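Local coordinates for Alr4995 protein (Nostoc sp., PDB 6LRH) that catalyses steps of arginine breakdown as a bifunctional arginine dihydrolase and ornithine cyclodeaminase, with a dihydrolase part belonging to the guanidine-modifying enzyme superfamily, at residues V17-N22 against W63-F68; V38-G43 against T253-A258; V214-N219 against G259-A264. The protein carries 1 engineered substitution. All coordinates share one frame; numbering follows the deposited sequence.

Contact 1: V17-N22 against W63-F68; sequences VDYVIN and WPDLVF. With ARG (arginine), chain C.
Tyr19 and Asp65 reach for each other from opposite directions, and the phenol Tyr19 OH donates a hydrogen bond of 2.5 Å to Asp65 OD2. Ring and carboxylate stand 84° apart, almost perpendicular. The CB of Tyr19 is not aimed at the 63-68 loop; a chi1 of 43°, which tucks CG over the backbone between N and C, swings the ring so that its hydroxyl end makes the approach. Alongside this bond, Pro64 CG lies 4.0 Å from Tyr19 CE2 and 3.5 Å from Asp18 OD2, the one apolar and the other a carbon-to-oxygen contact.

Asp65 OD2 has a second donor, the amino N of the bound arginine at 2.8 Å, which makes Tyr19 a second-shell residue that probably helps to position the carboxylate. The other loop holds the ligand's carboxylate end: Asn22 ND2 donates to ARG O over 3.1 Å with an angle of 154°, while Ile21 CG1 lies 3.4 Å from the same oxygen and also meets the Tyr19 ring edge in plane. Phe68 turns one face to the ligand's aliphatic chain, its CD2 being 3.7 Å from ARG CB, with Val67 CG2 over the opposite face.

The two loops, which follow strands 6-9 and 53-56, line part of the arginine pocket, and helix 88-91 packs against them, Arg90 touching both Tyr19 and Asp65.

Contact 2: V38-G43 against T253-A258; sequences VEQWQG and TEFLKA. With ARG (arginine), chain C.
The carboxamide of Gln40 is held at both ends by the start of the 253-258 segment. Gln40 OE1 accepts from Glu254 N at 2.9 Å; the bond is nearly straight (170°) and arrives in the carbonyl plane on a lone pair. On the other branch, Gln40 NE2 donates to Thr253 OG1 at 3.0 Å, and that oxygen lies only 5° out of the amide plane. The two bonds together fix the amide's rotation and tell O from N. The Gln40 side chain is extended beyond CG (chi2 180°), which carries the amide across to Thr253 at about a right angle.

Apolar packing backs this pair: Phe255 CZ sits 3.8 Å from Trp41 CB, and Gln40 CB comes up at the edge of the same phenyl ring, 4.2 Å from CE1. The buried Glu254 bends at chi2, and Glu254 OE1 meets Lys257 NZ at 2.6 Å in a salt bridge, with Arg36 on OE2. Here helix 34-48 packs on the short, weakly bonded helix 253-256, both in the dimethylarginine dimethylhydrolase-like part of the chain, which belongs to the guanidine-modifying enzyme superfamily. Beyond Phe255 the chain leads to the pocket, where Ala258 O accepts from ARG N at 3.3 Å.

Away from this buried part the contact thins out: Thr253 is partly exposed, and the exposed Glu39 turns its carboxylate away from the 253-258 segment.

Contact 3: V214-N219 against G259-A264; sequences VNFACN and GGAAKA. Engineered in segment 259-264: Ala264 (natural residue Cys). With ARG (arginine), chain C.
Asn219 and Phe216 carry a buried loop-to-loop contact beside the arginine pocket, where the loop between helix 210-213 and strand 221-222 meets that between helix 253-256 and strand 267-268. Each loop leaves its helix through a Schellman motif, at Phe216 and at Gly259, and a type I beta turn then runs from Phe216 to Asn219. At the end of that turn Asn219 bonds through both its backbone and its side chain. Asn219 O accepts from Lys263 N at 3.1 Å, the donor above the carbonyl plane, and from a water at 2.6 Å. Asn219 OD1 is gripped by two backbone N-H groups that come from opposite faces of its plane: Ala261 N at 2.9 Å, tilted 26° from it, and Ala264 N at 3.3 Å. Asn219 ND2 bonds to the carbonyl of Asp170, whose carboxylate binds the ligand, which defines the amide's orientation at both ends.

Phe216 adds apolar packing, its CB 3.7 Å from Ala261 CB; its CZ approaches Gly259 O at 3.4 Å, carbon to oxygen. Ala264 is engineered; the natural residue is cysteine, consistent with the nucleophilic cysteine of guanidine-modifying enzymes. Its CB lies 3.3 Å from ARG CZ, the guanidinium carbon.

Overall arrangement
All three contacts reach the same bound arginine: contacts 1 and 2 both meet its amino end, contact 3 its guanidinium end. Contacts 2 and 3 are buried, contact 1 only partly. Contact 1 grips the ligand's amino and carboxylate groups with side chains; contact 3 is held mainly by backbone N-H groups on one asparagine. Contact 2 is the helix-to-helix case, its centre about 11 Å from that of contact 3 and about 13 Å from that of contact 1. Contacts 2 and 3 share one continuous run, 253-264, joined by a probable hydrogen bond between Phe255 O and Gly260 N, and Leu256 packs on Phe216. Phe68 of contact 1 meets both others, through Ala258 and Gly260.

Contact 1: V17-N22 against W63-F68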
loop_
_atom_site.group_PDB
_atom_site.type_symbol
_atom_site.label_atom_id
_atom_site.label_comp_id
_atom_site.label_asym_id
_atom_site.label_seq_id
_atom_site.Cartn_x
_atom_site.Cartn_y
_atom_site.Cartn_z
ATOM N N VAL A 17 -2.151 -39.549 25.853
ATOM C CA VAL A 17 -2.796 -38.631 24.945
ATOM C C VAL A 17 -2.917 -39.375 23.639
ATOM O O VAL A 17 -1.917 -39.615 22.984
ATOM C CB VAL A 17 -2.001 -37.315 24.765
ATOM C CG1 VAL A 17 -2.666 -36.434 23.734
ATOM C CG2 VAL A 17 -1.854 -36.566 26.089
ATOM N N ASP A 18 -4.136 -39.763 23.276
ATOM C CA ASP A 18 -4.367 -40.629 22.122
ATOM C C ASP A 18 -5.063 -39.931 20.969
ATOM O O ASP A 18 -5.184 -40.484 19.894
ATOM C CB ASP A 18 -5.205 -41.840 22.522
ATOM C CG ASP A 18 -4.537 -42.699 23.564
ATOM O OD1 ASP A 18 -3.293 -42.694 23.641
ATOM O OD2 ASP A 18 -5.263 -43.396 24.300
ATOM N N TYR A 19 -5.547 -38.724 21.205
ATOM C CA TYR A 19 -6.221 -37.958 20.174
ATOM C C TYR A 19 -6.047 -36.460 20.403
ATOM O O TYR A 19 -5.374 -36.040 21.334
ATOM C CB TYR A 19 -7.695 -38.319 20.132
ATOM C CG TYR A 19 -8.334 -38.433 21.490
ATOM C CD1 TYR A 19 -8.853 -37.321 22.129
ATOM C CD2 TYR A 19 -8.427 -39.653 22.129
ATOM C CE1 TYR A 19 -9.444 -37.424 23.357
ATOM C CE2 TYR A 19 -9.014 -39.762 23.362
ATOM C CZ TYR A 19 -9.521 -38.647 23.974
ATOM O OH TYR A 19 -10.101 -38.754 25.211
ATOM N N VAL A 20 -6.644 -35.650 19.542
ATOM C CA VAL A 20 -6.538 -34.211 19.694
ATOM C C VAL A 20 -7.903 -33.549 19.584
ATOM O O VAL A 20 -8.433 -33.397 18.494
ATOM C CB VAL A 20 -5.590 -33.616 18.648
ATOM C CG1 VAL A 20 -5.475 -32.108 18.818
ATOM C CG2 VAL A 20 -4.231 -34.280 18.734
ATOM N N ILE A 21 -8.470 -33.164 20.723
ATOM C CA ILE A 21 -9.770 -32.504 20.748
ATOM C C ILE A 21 -9.736 -31.187 21.506
ATOM O O ILE A 21 -10.774 -30.653 21.859
ATOM C CB ILE A 21 -10.853 -33.404 21.358
ATOM C CG1 ILE A 21 -10.577 -33.677 22.832
ATOM C CG2 ILE A 21 -10.976 -34.695 20.568
ATOM C CD1 ILE A 21 -11.553 -34.604 23.454
ATOM N N ASN A 22 -8.539 -30.676 21.763
ATOM C CA ASN A 22 -8.360 -29.307 22.225
ATOM C C ASN A 22 -6.925 -28.915 21.884
ATOM O O ASN A 22 -6.137 -29.769 21.533
ATOM C CB ASN A 22 -8.703 -29.149 23.723
ATOM C CG ASN A 22 -7.625 -29.686 24.665
ATOM O OD1 ASN A 22 -6.497 -29.213 24.665
ATOM N ND2 ASN A 22 -7.998 -30.638 25.511
ATOM N N TRP A 63 -10.310 -45.259 27.351
ATOM C CA TRP A 63 -10.878 -43.962 27.654
ATOM C C TRP A 63 -9.934 -43.193 28.550
ATOM O O TRP A 63 -10.217 -42.999 29.725
ATOM C CB TRP A 63 -12.243 -44.117 28.305
ATOM C CG TRP A 63 -13.112 -45.010 27.525
ATOM C CD1 TRP A 63 -13.418 -46.306 27.809
ATOM C CD2 TRP A 63 -13.772 -44.699 26.295
ATOM N NE1 TRP A 63 -14.242 -46.817 26.839
ATOM C CE2 TRP A 63 -14.477 -45.850 25.898
ATOM C CE3 TRP A 63 -13.855 -43.552 25.501
ATOM C CZ2 TRP A 63 -15.245 -45.890 24.744
ATOM C CZ3 TRP A 63 -14.621 -43.598 24.350
ATOM C CH2 TRP A 63 -15.300 -44.759 23.983
ATOM N N PRO A 64 -8.804 -42.746 27.988
ATOM C CA PRO A 64 -7.775 -42.075 28.779
ATOM C C PRO A 64 -8.301 -40.889 29.575
ATOM O O PRO A 64 -7.912 -40.734 30.717
ATOM C CB PRO A 64 -6.748 -41.630 27.721
ATOM C CG PRO A 64 -7.433 -41.701 26.441
ATOM C CD PRO A 64 -8.453 -42.783 26.560
ATOM N N ASP A 65 -9.192 -40.093 29.003
ATOM C CA ASP A 65 -9.623 -38.861 29.653
ATOM C C ASP A 65 -10.617 -39.101 30.779
ATOM O O ASP A 65 -11.154 -38.166 31.351
ATOM C CB ASP A 65 -10.219 -37.895 28.630
ATOM C CG ASP A 65 -9.147 -37.126 27.838
ATOM O OD1 ASP A 65 -8.083 -36.790 28.396
ATOM O OD2 ASP A 65 -9.369 -36.844 26.642
ATOM N N LEU A 66 -10.852 -40.356 31.129
ATOM C CA LEU A 66 -11.711 -40.624 32.268
ATOM C C LEU A 66 -11.084 -40.055 33.550
ATOM O O LEU A 66 -11.782 -39.812 34.524
ATOM C CB LEU A 66 -11.988 -42.124 32.412
ATOM C CG LEU A 66 -13.148 -42.599 33.303
ATOM C CD1 LEU A 66 -14.482 -42.384 32.657
ATOM C CD2 LEU A 66 -12.990 -44.053 33.645
ATOM N N VAL A 67 -9.777 -39.812 33.543
ATOM C CA VAL A 67 -9.131 -39.226 34.721
ATOM C C VAL A 67 -9.665 -37.841 35.051
ATOM O O VAL A 67 -9.579 -37.405 36.184
ATOM C CB VAL A 67 -7.604 -39.139 34.570
ATOM C CG1 VAL A 67 -7.017 -40.506 34.483
ATOM C CG2 VAL A 67 -7.236 -38.321 33.366
ATOM N N PHE A 68 -10.228 -37.161 34.066
ATOM C CA PHE A 68 -10.749 -35.820 34.284
ATOM C C PHE A 68 -12.197 -35.880 34.715
ATOM O O PHE A 68 -13.108 -35.589 33.957
ATOM C CB PHE A 68 -10.600 -34.966 33.029
ATOM C CG PHE A 68 -9.194 -34.782 32.604
ATOM C CD1 PHE A 68 -8.313 -34.069 33.393
ATOM C CD2 PHE A 68 -8.737 -35.327 31.421
ATOM C CE1 PHE A 68 -7.005 -33.903 33.010
ATOM C CE2 PHE A 68 -7.424 -35.160 31.033
ATOM C CZ PHE A 68 -6.561 -34.445 31.822
HETATM N N ARG C . -8.768 -34.198 27.144
HETATM C CA ARG C . -9.867 -33.634 27.919
HETATM C C ARG C . -10.832 -32.936 27.006
HETATM O O ARG C . -10.461 -32.380 25.985
HETATM C CB ARG C . -9.366 -32.661 28.991
HETATM C CG ARG C . -10.459 -32.209 29.919
HETATM C CD ARG C . -10.052 -31.105 30.832
HETATM N NE ARG C . -11.098 -30.843 31.809
HETATM C CZ ARG C . -11.249 -29.701 32.464
HETATM N NH1 ARG C . -12.224 -29.577 33.338
HETATM N NH2 ARG C . -10.425 -28.694 32.254
HETATM O OXT ARG C . -12.009 -32.918 27.279
#

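Contact 2: V38-G43 against T253-A258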
loop_
_atom_site.group_PDB
_atom_site.type_symbol
_atom_site.label_atom_id
_atom_site.label_comp_id
_atom_site.label_asym_id
_atom_site.label_seq_id
_atom_site.Cartn_x
_atom_site.Cartn_y
_atom_site.Cartn_z
ATOM N N VAL A 38 1.540 -40.783 36.892
ATOM C CA VAL A 38 1.195 -41.436 38.137
ATOM C C VAL A 38 1.714 -40.670 39.342
ATOM O O VAL A 38 0.956 -40.363 40.250
ATOM C CB VAL A 38 1.742 -42.863 38.188
ATOM C CG1 VAL A 38 1.707 -43.388 39.602
ATOM C CG2 VAL A 38 0.936 -43.755 37.282
ATOM N N GLU A 39 3.002 -40.359 39.353
ATOM C CA GLU A 39 3.585 -39.711 40.505
ATOM C C GLU A 39 3.032 -38.296 40.666
ATOM O O GLU A 39 2.835 -37.844 41.781
ATOM C CB GLU A 39 5.111 -39.725 40.408
ATOM C CG GLU A 39 5.837 -40.016 41.739
ATOM C CD GLU A 39 5.664 -41.460 42.269
ATOM O OE1 GLU A 39 4.831 -42.229 41.732
ATOM O OE2 GLU A 39 6.361 -41.826 43.245
ATOM N N GLN A 40 2.732 -37.621 39.558
ATOM C CA GLN A 40 2.062 -36.314 39.612
ATOM C C GLN A 40 0.602 -36.413 40.095
ATOM O O GLN A 40 0.177 -35.604 40.890
ATOM C CB GLN A 40 2.117 -35.617 38.251
ATOM C CG GLN A 40 3.450 -34.975 37.918
ATOM C CD GLN A 40 3.482 -34.290 36.555
ATOM O OE1 GLN A 40 2.527 -34.343 35.785
ATOM N NE2 GLN A 40 4.588 -33.653 36.252
ATOM N N TRP A 41 -0.153 -37.401 39.625
ATOM C CA TRP A 41 -1.503 -37.662 40.126
ATOM C C TRP A 41 -1.475 -38.040 41.603
ATOM O O TRP A 41 -2.263 -37.535 42.390
ATOM C CB TRP A 41 -2.169 -38.775 39.321
ATOM C CG TRP A 41 -3.642 -39.004 39.596
ATOM C CD1 TRP A 41 -4.688 -38.433 38.946
ATOM C CD2 TRP A 41 -4.217 -39.901 40.555
ATOM N NE1 TRP A 41 -5.872 -38.892 39.448
ATOM C CE2 TRP A 41 -5.612 -39.799 40.436
ATOM C CE3 TRP A 41 -3.691 -40.779 41.503
ATOM C CZ2 TRP A 41 -6.481 -40.525 41.239
ATOM C CZ3 TRP A 41 -4.564 -41.504 42.292
ATOM C CH2 TRP A 41 -5.933 -41.375 42.157
ATOM N N GLN A 42 -0.557 -38.927 41.973
ATOM C CA GLN A 42 -0.375 -39.319 43.364
ATOM C C GLN A 42 -0.093 -38.136 44.283
ATOM O O GLN A 42 -0.511 -38.120 45.433
ATOM C CB GLN A 42 0.760 -40.329 43.482
ATOM C CG GLN A 42 0.372 -41.726 43.099
ATOM C CD GLN A 42 -0.656 -42.292 44.033
ATOM O OE1 GLN A 42 -0.606 -42.059 45.236
ATOM N NE2 GLN A 42 -1.603 -43.036 43.487
ATOM N N GLY A 43 0.620 -37.147 43.771
ATOM C CA GLY A 43 0.924 -35.976 44.552
ATOM C C GLY A 43 -0.326 -35.204 44.880
ATOM O O GLY A 43 -0.471 -34.724 45.988
ATOM N N THR A 253 2.133 -31.463 35.009
ATOM C CA THR A 253 2.464 -31.150 33.631
ATOM C C THR A 253 2.081 -32.242 32.652
ATOM O O THR A 253 1.841 -31.954 31.498
ATOM C CB THR A 253 3.960 -30.862 33.484
ATOM O OG1 THR A 253 4.715 -32.051 33.738
ATOM C CG2 THR A 253 4.367 -29.822 34.459
ATOM N N GLU A 254 2.010 -33.491 33.105
ATOM C CA GLU A 254 1.654 -34.590 32.208
ATOM C C GLU A 254 0.193 -34.530 31.837
ATOM O O GLU A 254 -0.239 -35.131 30.861
ATOM C CB GLU A 254 1.966 -35.943 32.834
ATOM C CG GLU A 254 3.437 -36.216 33.075
ATOM C CD GLU A 254 4.300 -36.047 31.834
ATOM O OE1 GLU A 254 4.044 -36.721 30.817
ATOM O OE2 GLU A 254 5.242 -35.230 31.880
ATOM N N PHE A 255 -0.571 -33.800 32.631
ATOM C CA PHE A 255 -1.992 -33.659 32.397
ATOM C C PHE A 255 -2.273 -32.373 31.637
ATOM O O PHE A 255 -3.259 -32.278 30.934
ATOM C CB PHE A 255 -2.753 -33.721 33.725
ATOM C CG PHE A 255 -2.550 -35.010 34.455
ATOM C CD1 PHE A 255 -1.565 -35.133 35.404
ATOM C CD2 PHE A 255 -3.316 -36.115 34.158
ATOM C CE1 PHE A 255 -1.362 -36.321 36.051
ATOM C CE2 PHE A 255 -3.109 -37.300 34.797
ATOM C CZ PHE A 255 -2.129 -37.400 35.751
ATOM N N LEU A 256 -1.383 -31.395 31.760
ATOM C CA LEU A 256 -1.459 -30.197 30.936
ATOM C C LEU A 256 -1.301 -30.537 29.471
ATOM O O LEU A 256 -1.779 -29.819 28.610
ATOM C CB LEU A 256 -0.392 -29.181 31.325
ATOM C CG LEU A 256 -0.853 -28.011 32.180
ATOM C CD1 LEU A 256 -0.924 -28.392 33.649
ATOM C CD2 LEU A 256 0.072 -26.859 31.963
ATOM N N LYS A 257 -0.613 -31.632 29.191
ATOM C CA LYS A 257 -0.455 -32.078 27.823
ATOM C C LYS A 257 -1.789 -32.515 27.215
ATOM O O LYS A 257 -1.926 -32.561 25.999
ATOM C CB LYS A 257 0.555 -33.210 27.752
ATOM C CG LYS A 257 1.892 -32.847 28.268
ATOM C CD LYS A 257 2.866 -33.935 27.977
ATOM C CE LYS A 257 4.052 -33.892 28.908
ATOM N NZ LYS A 257 4.801 -35.162 28.855
ATOM N N ALA A 258 -2.773 -32.822 28.060
ATOM C CA ALA A 258 -4.104 -33.147 27.575
ATOM C C ALA A 258 -5.092 -32.010 27.785
ATOM O O ALA A 258 -6.240 -32.103 27.408
ATOM C CB ALA A 258 -4.607 -34.406 28.240
HETATM N N ARG C . -8.768 -34.198 27.144
HETATM C CA ARG C . -9.867 -33.634 27.919
HETATM C C ARG C . -10.832 -32.936 27.006
HETATM O O ARG C . -10.461 -32.380 25.985
HETATM C CB ARG C . -9.366 -32.661 28.991
HETATM C CG ARG C . -10.459 -32.209 29.919
HETATM C CD ARG C . -10.052 -31.105 30.832
HETATM N NE ARG C . -11.098 -30.843 31.809
HETATM C CZ ARG C . -11.249 -29.701 32.464
HETATM N NH1 ARG C . -12.224 -29.577 33.338
HETATM N NH2 ARG C . -10.425 -28.694 32.254
HETATM O OXT ARG C . -12.009 -32.918 27.279
#

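Contact 3: V214-N219 against G259-A264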
loop_
_atom_site.group_PDB
_atom_site.type_symbol
_atom_site.label_atom_id
_atom_site.label_comp_id
_atom_site.label_asym_id
_atom_site.label_seq_id
_atom_site.Cartn_x
_atom_site.Cartn_y
_atom_site.Cartn_z
ATOM N N VAL A 214 -1.712 -19.753 31.548
ATOM C CA VAL A 214 -1.360 -20.854 30.660
ATOM C C VAL A 214 -0.552 -21.895 31.424
ATOM O O VAL A 214 -0.150 -22.901 30.874
ATOM C CB VAL A 214 -0.581 -20.370 29.381
ATOM C CG1 VAL A 214 -1.214 -19.137 28.818
ATOM C CG2 VAL A 214 0.855 -20.087 29.682
ATOM N N ASN A 215 -0.331 -21.646 32.707
ATOM C CA ASN A 215 0.105 -22.690 33.630
ATOM C C ASN A 215 -1.072 -23.290 34.389
ATOM O O ASN A 215 -0.883 -24.148 35.246
ATOM C CB ASN A 215 1.137 -22.152 34.623
ATOM C CG ASN A 215 2.483 -21.937 33.993
ATOM O OD1 ASN A 215 2.964 -22.766 33.243
ATOM N ND2 ASN A 215 3.088 -20.812 34.277
ATOM N N PHE A 216 -2.274 -22.811 34.056
ATOM C CA PHE A 216 -3.552 -23.310 34.553
ATOM C C PHE A 216 -3.821 -22.918 35.998
ATOM O O PHE A 216 -4.397 -23.689 36.746
ATOM C CB PHE A 216 -3.638 -24.838 34.421
ATOM C CG PHE A 216 -4.222 -25.323 33.114
ATOM C CD1 PHE A 216 -3.415 -25.590 32.033
ATOM C CD2 PHE A 216 -5.581 -25.530 32.984
ATOM C CE1 PHE A 216 -3.961 -26.051 30.852
ATOM C CE2 PHE A 216 -6.126 -25.976 31.807
ATOM C CZ PHE A 216 -5.329 -26.235 30.744
ATOM N N ALA A 217 -3.420 -21.712 36.383
ATOM C CA ALA A 217 -3.620 -21.223 37.744
ATOM C C ALA A 217 -5.085 -21.060 38.162
ATOM O O ALA A 217 -5.387 -21.133 39.332
ATOM C CB ALA A 217 -2.898 -19.921 37.929
ATOM N N CYS A 218 -5.995 -20.849 37.220
ATOM C CA CYS A 218 -7.421 -20.879 37.557
ATOM C C CYS A 218 -7.960 -22.292 37.746
ATOM O O CYS A 218 -8.987 -22.482 38.379
ATOM C CB CYS A 218 -8.251 -20.179 36.495
ATOM S SG CYS A 218 -7.837 -18.489 36.225
ATOM N N ASN A 219 -7.267 -23.286 37.206
ATOM C CA ASN A 219 -7.696 -24.665 37.368
ATOM C C ASN A 219 -7.345 -25.162 38.760
ATOM O O ASN A 219 -6.610 -26.102 38.935
ATOM C CB ASN A 219 -7.072 -25.535 36.286
ATOM C CG ASN A 219 -7.936 -26.699 35.907
ATOM O OD1 ASN A 219 -7.466 -27.815 35.802
ATOM N ND2 ASN A 219 -9.215 -26.444 35.707
ATOM N N GLY A 259 -4.641 -30.940 28.410
ATOM C CA GLY A 259 -5.484 -29.791 28.626
ATOM C C GLY A 259 -6.180 -29.699 29.963
ATOM O O GLY A 259 -7.179 -29.006 30.079
ATOM N N GLY A 260 -5.664 -30.387 30.975
ATOM C CA GLY A 260 -6.204 -30.252 32.313
ATOM C C GLY A 260 -5.166 -30.131 33.405
ATOM O O GLY A 260 -4.035 -30.497 33.204
ATOM N N ALA A 261 -5.561 -29.603 34.555
ATOM C CA ALA A 261 -4.699 -29.571 35.731
ATOM C C ALA A 261 -5.423 -30.101 36.975
ATOM O O ALA A 261 -6.179 -31.055 36.891
ATOM C CB ALA A 261 -4.193 -28.189 35.974
ATOM N N ALA A 262 -5.187 -29.478 38.120
ATOM C CA ALA A 262 -5.736 -29.931 39.399
ATOM C C ALA A 262 -7.253 -30.029 39.435
ATOM O O ALA A 262 -7.792 -31.088 39.740
ATOM C CB ALA A 262 -5.267 -29.030 40.506
ATOM N N LYS A 263 -7.952 -28.940 39.139
ATOM C CA LYS A 263 -9.403 -28.957 39.279
ATOM C C LYS A 263 -10.088 -29.854 38.271
ATOM O O LYS A 263 -11.157 -30.356 38.543
ATOM C CB LYS A 263 -9.983 -27.559 39.168
ATOM C CG LYS A 263 -11.405 -27.494 39.626
ATOM C CD LYS A 263 -11.901 -26.096 39.627
ATOM C CE LYS A 263 -12.950 -25.876 40.668
ATOM N NZ LYS A 263 -12.842 -24.461 41.090
ATOM N N ALA A 264 -9.471 -30.056 37.116
ATOM C CA ALA A 264 -9.985 -30.970 36.103
ATOM C C ALA A 264 -9.949 -32.429 36.558
ATOM O O ALA A 264 -10.749 -33.232 36.113
ATOM C CB ALA A 264 -9.218 -30.815 34.845
HETATM N N ARG C . -8.768 -34.198 27.144
HETATM C CA ARG C . -9.867 -33.634 27.919
HETATM C C ARG C . -10.832 -32.936 27.006
HETATM O O ARG C . -10.461 -32.380 25.985
HETATM C CB ARG C . -9.366 -32.661 28.991
HETATM C CG ARG C . -10.459 -32.209 29.919
HETATM C CD ARG C . -10.052 -31.105 30.832
HETATM N NE ARG C . -11.098 -30.843 31.809
HETATM C CZ ARG C . -11.249 -29.701 32.464
HETATM N NH1 ARG C . -12.224 -29.577 33.338
HETATM N NH2 ARG C . -10.425 -28.694 32.254
HETATM O OXT ARG C . -12.009 -32.918 27.279
HETATM O O HOH W 1 -4.056 -26.403 38.791
#